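PDB 1YHT: DspB from Aggregatibacter actinomycetemcomitans, which hydrolyses terminal N-acetylhexosamine residues as a family 20 glycoside hydrolase and disperses biofilms, probably by cutting their poly-N-acetylglucosamine matrix. Local coordinates for residues A[233-241]-A[252-262]. Sequence-based numbering, arbitrary orientation.
Sequences EITYWSYDG and RRDMRVSLPEL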
ATOM      1  N   GLU A 233       1.941  10.810   7.239  1.00 10.13           N
ATOM      2  CA  GLU A 233       0.932  11.149   6.240  1.00 10.01           C
ATOM      3  C   GLU A 233      -0.010   9.975   6.051  1.00  9.92           C
ATOM      4  O   GLU A 233       0.438   8.839   5.949  1.00 11.04           O
ATOM      5  CB  GLU A 233       1.586  11.593   4.923  1.00 10.64           C
ATOM      6  CG  GLU A 233       2.579  12.759   5.104  1.00  9.29           C
ATOM      7  CD  GLU A 233       3.242  13.261   3.837  1.00 11.59           C
ATOM      8  OE1 GLU A 233       3.017  12.688   2.748  1.00 14.95           O
ATOM      9  OE2 GLU A 233       4.026  14.243   3.924  1.00 11.75           O
ATOM     10  N   ILE A 234      -1.316  10.249   6.071  1.00  8.02           N
ATOM     11  CA  ILE A 234      -2.308   9.197   6.136  1.00  8.29           C
ATOM     12  C   ILE A 234      -2.943   8.881   4.772  1.00  8.66           C
ATOM     13  O   ILE A 234      -3.412   9.804   4.059  1.00  9.76           O
ATOM     14  CB  ILE A 234      -3.413   9.535   7.131  1.00  7.40           C
ATOM     15  CG1 ILE A 234      -2.826   9.939   8.532  1.00  7.72           C
ATOM     16  CG2 ILE A 234      -4.413   8.386   7.202  1.00  8.09           C
ATOM     17  CD1 ILE A 234      -1.689   9.098   8.992  1.00  8.11           C
ATOM     18  N   THR A 235      -2.941   7.591   4.427  1.00  7.68           N
ATOM     19  CA  THR A 235      -3.713   7.062   3.291  1.00  7.99           C
ATOM     20  C   THR A 235      -5.024   6.467   3.807  1.00  8.08           C
ATOM     21  O   THR A 235      -5.059   5.350   4.337  1.00  8.63           O
ATOM     22  CB  THR A 235      -2.849   6.037   2.421  1.00  8.15           C
ATOM     23  OG1 THR A 235      -2.371   4.932   3.206  1.00  4.65           O
ATOM     24  CG2 THR A 235      -1.682   6.739   1.875  1.00  7.58           C
ATOM     25  N   TYR A 236      -6.098   7.261   3.698  1.00  9.67           N
ATOM     26  CA  TYR A 236      -7.387   7.023   4.368  1.00  8.86           C
ATOM     27  C   TYR A 236      -8.349   6.283   3.465  1.00  8.84           C
ATOM     28  O   TYR A 236      -8.924   6.880   2.521  1.00  9.56           O
ATOM     29  CB  TYR A 236      -8.049   8.360   4.822  1.00  8.99           C
ATOM     30  CG  TYR A 236      -9.056   8.161   5.940  1.00  7.81           C
ATOM     31  CD1 TYR A 236      -8.758   8.537   7.259  1.00  9.50           C
ATOM     32  CD2 TYR A 236     -10.267   7.515   5.716  1.00  8.11           C
ATOM     33  CE1 TYR A 236      -9.663   8.293   8.328  1.00  7.87           C
ATOM     34  CE2 TYR A 236     -11.168   7.289   6.746  1.00  9.80           C
ATOM     35  CZ  TYR A 236     -10.883   7.712   8.062  1.00 10.70           C
ATOM     36  OH  TYR A 236     -11.792   7.463   9.117  1.00 11.07           O
ATOM     37  N   TRP A 237      -8.528   4.992   3.734  1.00  8.58           N
ATOM     38  CA  TRP A 237      -9.269   4.118   2.825  1.00  9.46           C
ATOM     39  C   TRP A 237     -10.703   3.775   3.233  1.00 10.53           C
ATOM     40  O   TRP A 237     -11.552   3.559   2.378  1.00  8.82           O
ATOM     41  CB  TRP A 237      -8.511   2.857   2.539  1.00  8.81           C
ATOM     42  CG  TRP A 237      -8.367   1.893   3.653  1.00  9.58           C
ATOM     43  CD1 TRP A 237      -7.520   1.974   4.705  1.00  9.81           C
ATOM     44  CD2 TRP A 237      -9.079   0.671   3.806  1.00  8.76           C
ATOM     45  NE1 TRP A 237      -7.658   0.886   5.513  1.00  9.00           N
ATOM     46  CE2 TRP A 237      -8.618   0.067   4.993  1.00  8.70           C
ATOM     47  CE3 TRP A 237     -10.064   0.027   3.056  1.00  9.90           C
ATOM     48  CZ2 TRP A 237      -9.081  -1.164   5.437  1.00  8.55           C
ATOM     49  CZ3 TRP A 237     -10.540  -1.218   3.488  1.00  9.67           C
ATOM     50  CH2 TRP A 237     -10.051  -1.799   4.670  1.00 10.76           C
ATOM     51  N   SER A 238     -10.933   3.698   4.545  1.00 11.07           N
ATOM     52  CA  SER A 238     -12.259   3.399   5.071  1.00 12.02           C
ATOM     53  C   SER A 238     -12.349   3.816   6.546  1.00 12.69           C
ATOM     54  O   SER A 238     -11.391   3.629   7.318  1.00 12.83           O
ATOM     55  CB  SER A 238     -12.504   1.906   4.958  1.00 10.70           C
ATOM     56  OG  SER A 238     -13.825   1.581   5.334  1.00 11.77           O
ATOM     57  N   TYR A 239     -13.512   4.326   6.938  1.00 14.28           N
ATOM     58  CA  TYR A 239     -13.817   4.605   8.342  1.00 14.68           C
ATOM     59  C   TYR A 239     -13.858   3.336   9.181  1.00 15.43           C
ATOM     60  O   TYR A 239     -13.585   3.370  10.378  1.00 15.68           O
ATOM     61  CB  TYR A 239     -15.181   5.315   8.428  1.00 15.57           C
ATOM     62  CG  TYR A 239     -15.431   6.324   9.547  1.00 15.74           C
ATOM     63  CD1 TYR A 239     -16.580   7.112   9.507  1.00 16.75           C
ATOM     64  CD2 TYR A 239     -14.582   6.467  10.654  1.00 17.99           C
ATOM     65  CE1 TYR A 239     -16.877   8.033  10.487  1.00 15.22           C
ATOM     66  CE2 TYR A 239     -14.899   7.394  11.683  1.00 16.28           C
ATOM     67  CZ  TYR A 239     -16.067   8.163  11.575  1.00 17.81           C
ATOM     68  OH  TYR A 239     -16.416   9.105  12.506  1.00 16.84           O
ATOM     69  N   ASP A 240     -14.216   2.212   8.577  1.00 15.69           N
ATOM     70  CA  ASP A 240     -14.534   1.013   9.355  1.00 16.60           C
ATOM     71  C   ASP A 240     -13.994  -0.304   8.817  1.00 16.06           C
ATOM     72  O   ASP A 240     -14.431  -1.410   9.228  1.00 15.23           O
ATOM     73  CB  ASP A 240     -16.059   0.952   9.544  1.00 18.24           C
ATOM     74  CG  ASP A 240     -16.828   0.971   8.215  1.00 18.52           C
ATOM     75  OD1 ASP A 240     -16.236   0.597   7.163  1.00 18.72           O
ATOM     76  OD2 ASP A 240     -18.019   1.355   8.240  1.00 18.79           O
ATOM     77  N   GLY A 241     -13.001  -0.207   7.940  1.00 15.58           N
ATOM     78  CA  GLY A 241     -12.358  -1.375   7.413  1.00 16.13           C
ATOM     79  C   GLY A 241     -13.227  -2.141   6.457  1.00 16.16           C
ATOM     80  O   GLY A 241     -12.957  -3.300   6.149  1.00 15.99           O
ATOM     81  N   ARG A 252     -16.453   0.817  15.255  1.00 24.90           N
ATOM     82  CA  ARG A 252     -15.266   1.433  14.626  1.00 24.37           C
ATOM     83  C   ARG A 252     -15.503   2.911  14.332  1.00 23.02           C
ATOM     84  O   ARG A 252     -14.639   3.751  14.566  1.00 22.35           O
ATOM     85  CB  ARG A 252     -14.774   0.632  13.411  1.00 24.40           C
ATOM     86  CG  ARG A 252     -14.683  -0.835  13.749  1.00 27.25           C
ATOM     87  CD  ARG A 252     -13.484  -1.569  13.385  1.00 29.54           C
ATOM     88  NE  ARG A 252     -13.572  -2.134  12.068  1.00 30.35           N
ATOM     89  CZ  ARG A 252     -13.152  -3.348  11.709  1.00 29.16           C
ATOM     90  NH1 ARG A 252     -12.664  -4.231  12.566  1.00 30.56           N
ATOM     91  NH2 ARG A 252     -13.254  -3.697  10.460  1.00 26.85           N
ATOM     92  N   ARG A 253     -16.701   3.250  13.888  1.00 22.30           N
ATOM     93  CA  ARG A 253     -17.005   4.649  13.583  1.00 22.24           C
ATOM     94  C   ARG A 253     -17.044   5.546  14.817  1.00 22.43           C
ATOM     95  O   ARG A 253     -16.808   6.755  14.737  1.00 23.08           O
ATOM     96  CB  ARG A 253     -18.328   4.726  12.828  1.00 22.09           C
ATOM     97  CG  ARG A 253     -18.218   4.264  11.419  1.00 20.01           C
ATOM     98  CD  ARG A 253     -19.573   4.101  10.741  1.00 22.92           C
ATOM     99  NE  ARG A 253     -19.314   3.734   9.351  1.00 21.48           N
ATOM    100  CZ  ARG A 253     -19.230   4.582   8.334  1.00 21.11           C
ATOM    101  NH1 ARG A 253     -19.486   5.863   8.488  1.00 19.43           N
ATOM    102  NH2 ARG A 253     -18.934   4.111   7.130  1.00 21.64           N
ATOM    103  N   ASP A 254     -17.339   4.946  15.961  1.00 22.29           N
ATOM    104  CA  ASP A 254     -17.342   5.665  17.228  1.00 22.51           C
ATOM    105  C   ASP A 254     -15.949   5.753  17.810  1.00 21.92           C
ATOM    106  O   ASP A 254     -15.632   6.663  18.535  1.00 22.41           O
ATOM    107  CB  ASP A 254     -18.240   4.940  18.224  1.00 22.66           C
ATOM    108  CG  ASP A 254     -18.467   5.754  19.474  1.00 24.99           C
ATOM    109  OD1 ASP A 254     -18.903   6.930  19.341  1.00 27.57           O
ATOM    110  OD2 ASP A 254     -18.153   5.229  20.569  1.00 26.83           O
ATOM    111  N   MET A 255     -15.117   4.776  17.502  1.00 21.26           N
ATOM    112  CA  MET A 255     -13.795   4.714  18.098  1.00 20.82           C
ATOM    113  C   MET A 255     -12.741   5.381  17.223  1.00 19.15           C
ATOM    114  O   MET A 255     -11.852   6.029  17.704  1.00 17.35           O
ATOM    115  CB  MET A 255     -13.408   3.264  18.238  1.00 21.82           C
ATOM    116  CG  MET A 255     -13.748   2.609  19.536  1.00 27.25           C
ATOM    117  SD  MET A 255     -13.273   0.857  19.433  1.00 35.51           S
ATOM    118  CE  MET A 255     -11.607   0.847  18.730  1.00 35.70           C
ATOM    119  N   ARG A 256     -12.809   5.135  15.922  1.00 18.08           N
ATOM    120  CA  ARG A 256     -11.786   5.620  15.012  1.00 17.15           C
ATOM    121  C   ARG A 256     -11.938   7.106  14.725  1.00 15.90           C
ATOM    122  O   ARG A 256     -13.022   7.676  14.855  1.00 14.48           O
ATOM    123  CB  ARG A 256     -11.842   4.841  13.713  1.00 16.81           C
ATOM    124  CG  ARG A 256     -11.450   3.405  13.893  1.00 19.15           C
ATOM    125  CD  ARG A 256     -11.338   2.690  12.586  1.00 19.52           C
ATOM    126  NE  ARG A 256     -10.950   1.302  12.763  1.00 18.93           N
ATOM    127  CZ  ARG A 256     -10.653   0.467  11.773  1.00 21.43           C
ATOM    128  NH1 ARG A 256     -10.690   0.872  10.512  1.00 21.60           N
ATOM    129  NH2 ARG A 256     -10.323  -0.785  12.044  1.00 22.82           N
ATOM    130  N   VAL A 257     -10.843   7.724  14.287  1.00 15.12           N
ATOM    131  CA  VAL A 257     -10.883   9.108  13.836  1.00 15.76           C
ATOM    132  C   VAL A 257     -11.418   9.191  12.362  1.00 14.31           C
ATOM    133  O   VAL A 257     -11.072   8.394  11.503  1.00 13.99           O
ATOM    134  CB  VAL A 257      -9.476   9.798  14.024  1.00 16.09           C
ATOM    135  CG1 VAL A 257      -8.490   9.266  13.045  1.00 19.99           C
ATOM    136  CG2 VAL A 257      -9.566  11.282  13.807  1.00 17.53           C
ATOM    137  N   SER A 258     -12.268  10.162  12.096  1.00 13.38           N
ATOM    138  CA  SER A 258     -12.736  10.436  10.724  1.00 14.07           C
ATOM    139  C   SER A 258     -11.673  11.226   9.944  1.00 13.52           C
ATOM    140  O   SER A 258     -10.753  11.808  10.526  1.00 13.58           O
ATOM    141  CB  SER A 258     -14.012  11.280  10.785  1.00 14.33           C
ATOM    142  OG  SER A 258     -13.693  12.602  11.145  1.00 13.17           O
ATOM    143  N   LEU A 259     -11.825  11.250   8.630  1.00 13.58           N
ATOM    144  CA  LEU A 259     -10.931  11.999   7.803  1.00 13.15           C
ATOM    145  C   LEU A 259     -11.006  13.496   8.205  1.00 13.53           C
ATOM    146  O   LEU A 259      -9.969  14.118   8.390  1.00 11.65           O
ATOM    147  CB  LEU A 259     -11.195  11.722   6.313  1.00 13.53           C
ATOM    148  CG  LEU A 259     -10.321  12.503   5.330  1.00 11.36           C
ATOM    149  CD1 LEU A 259     -10.030  11.725   4.038  1.00 12.88           C
ATOM    150  CD2 LEU A 259     -10.940  13.830   5.039  1.00 12.02           C
ATOM    151  N   PRO A 260     -12.229  14.072   8.359  1.00 13.62           N
ATOM    152  CA  PRO A 260     -12.244  15.465   8.760  1.00 13.95           C
ATOM    153  C   PRO A 260     -11.565  15.721  10.101  1.00 13.51           C
ATOM    154  O   PRO A 260     -10.945  16.749  10.274  1.00 14.90           O
ATOM    155  CB  PRO A 260     -13.740  15.797   8.823  1.00 14.37           C
ATOM    156  CG  PRO A 260     -14.372  14.800   7.813  1.00 13.90           C
ATOM    157  CD  PRO A 260     -13.588  13.559   8.106  1.00 14.45           C
ATOM    158  N   GLU A 261     -11.716  14.803  11.041  1.00 13.86           N
ATOM    159  CA  GLU A 261     -11.058  14.941  12.341  1.00 14.38           C
ATOM    160  C   GLU A 261      -9.545  15.015  12.223  1.00 13.75           C
ATOM    161  O   GLU A 261      -8.893  15.802  12.917  1.00 13.32           O
ATOM    162  CB  GLU A 261     -11.504  13.850  13.281  1.00 14.72           C
ATOM    163  CG  GLU A 261     -12.856  14.159  13.883  1.00 16.21           C
ATOM    164  CD  GLU A 261     -13.577  12.950  14.424  1.00 18.33           C
ATOM    165  OE1 GLU A 261     -13.163  11.788  14.234  1.00 15.60           O
ATOM    166  OE2 GLU A 261     -14.616  13.170  15.076  1.00 23.92           O
ATOM    167  N   LEU A 262      -8.991  14.239  11.291  1.00 13.84           N
ATOM    168  CA  LEU A 262      -7.569  14.257  11.007  1.00 13.00           C
ATOM    169  C   LEU A 262      -7.159  15.580  10.391  1.00 13.59           C
ATOM    170  O   LEU A 262      -6.150  16.160  10.780  1.00 13.56           O
ATOM    171  CB  LEU A 262      -7.203  13.097  10.077  1.00 12.75           C
ATOM    172  CG  LEU A 262      -7.237  11.691  10.737  1.00 12.62           C
ATOM    173  CD1 LEU A 262      -7.025  10.594   9.701  1.00 10.84           C
ATOM    174  CD2 LEU A 262      -6.236  11.554  11.839  1.00 11.90           C
TER
HETATM  175  O   HOH W   1     -14.784   9.606  14.489  1.00 17.33           O
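Leu-259 lays its CB over the centre of one face of the Tyr-236 ring, a CH-pi contact 4.1 Å from CB to the ring centroid and 7° off the normal, while Leu-262 CD1 and Val-257 O lie at the edge of the same ring. Tyr-236 OH donates to Val-257 O at 2.7 Å, in the carbonyl plane and on a lone pair. On the Tyr-239 ring, Arg-253 CG sits over one face, displaced toward the rim, with Arg-256 O and a water at the edge. That water accepts from Tyr-239 OH at 2.6 Å and donates to Arg-256 O and Glu-261 OE1, tying the ring to the capping box in which Ser-258 OG receives Glu-261 N and Glu-261 OE1 receives Ser-258 N. Tyr-239 CB in turn lies over the centre of one face of the Arg-253 guanidinium, and the guanidinium groups of Arg-252 and Arg-256 overlap face to face, each offset toward the rim.

The Arg-253 chain runs extended from CG to NE. Arg-253 NE (2.9 Å) and NH2 both donate to Asp-240 OD2 in a salt bridge; OD2 lies near the guanidinium plane, but the carboxylate is turned 66° from it, and both nitrogens approach from one carboxylate face. NH2 also pairs with Asp-308. Arg-252, bent at chi2 and chi3, sends NH2 (2.9 Å) and NE (3.1 Å) to Asp-240 O from above its carbonyl plane. Tyr-239 O, by contrast, is buried against Arg-256 CD without a polar partner.

Trp-307 meets both tyrosine rings, and Val-269 touches Tyr-236, Leu-259 and Leu-262. The contact thus packs strand 233-236 of the parallel TIM-type barrel, flanked by strands 212-216 and 269-271, and the loop following it against the end of helix 246-255 and the start of helix 259-264.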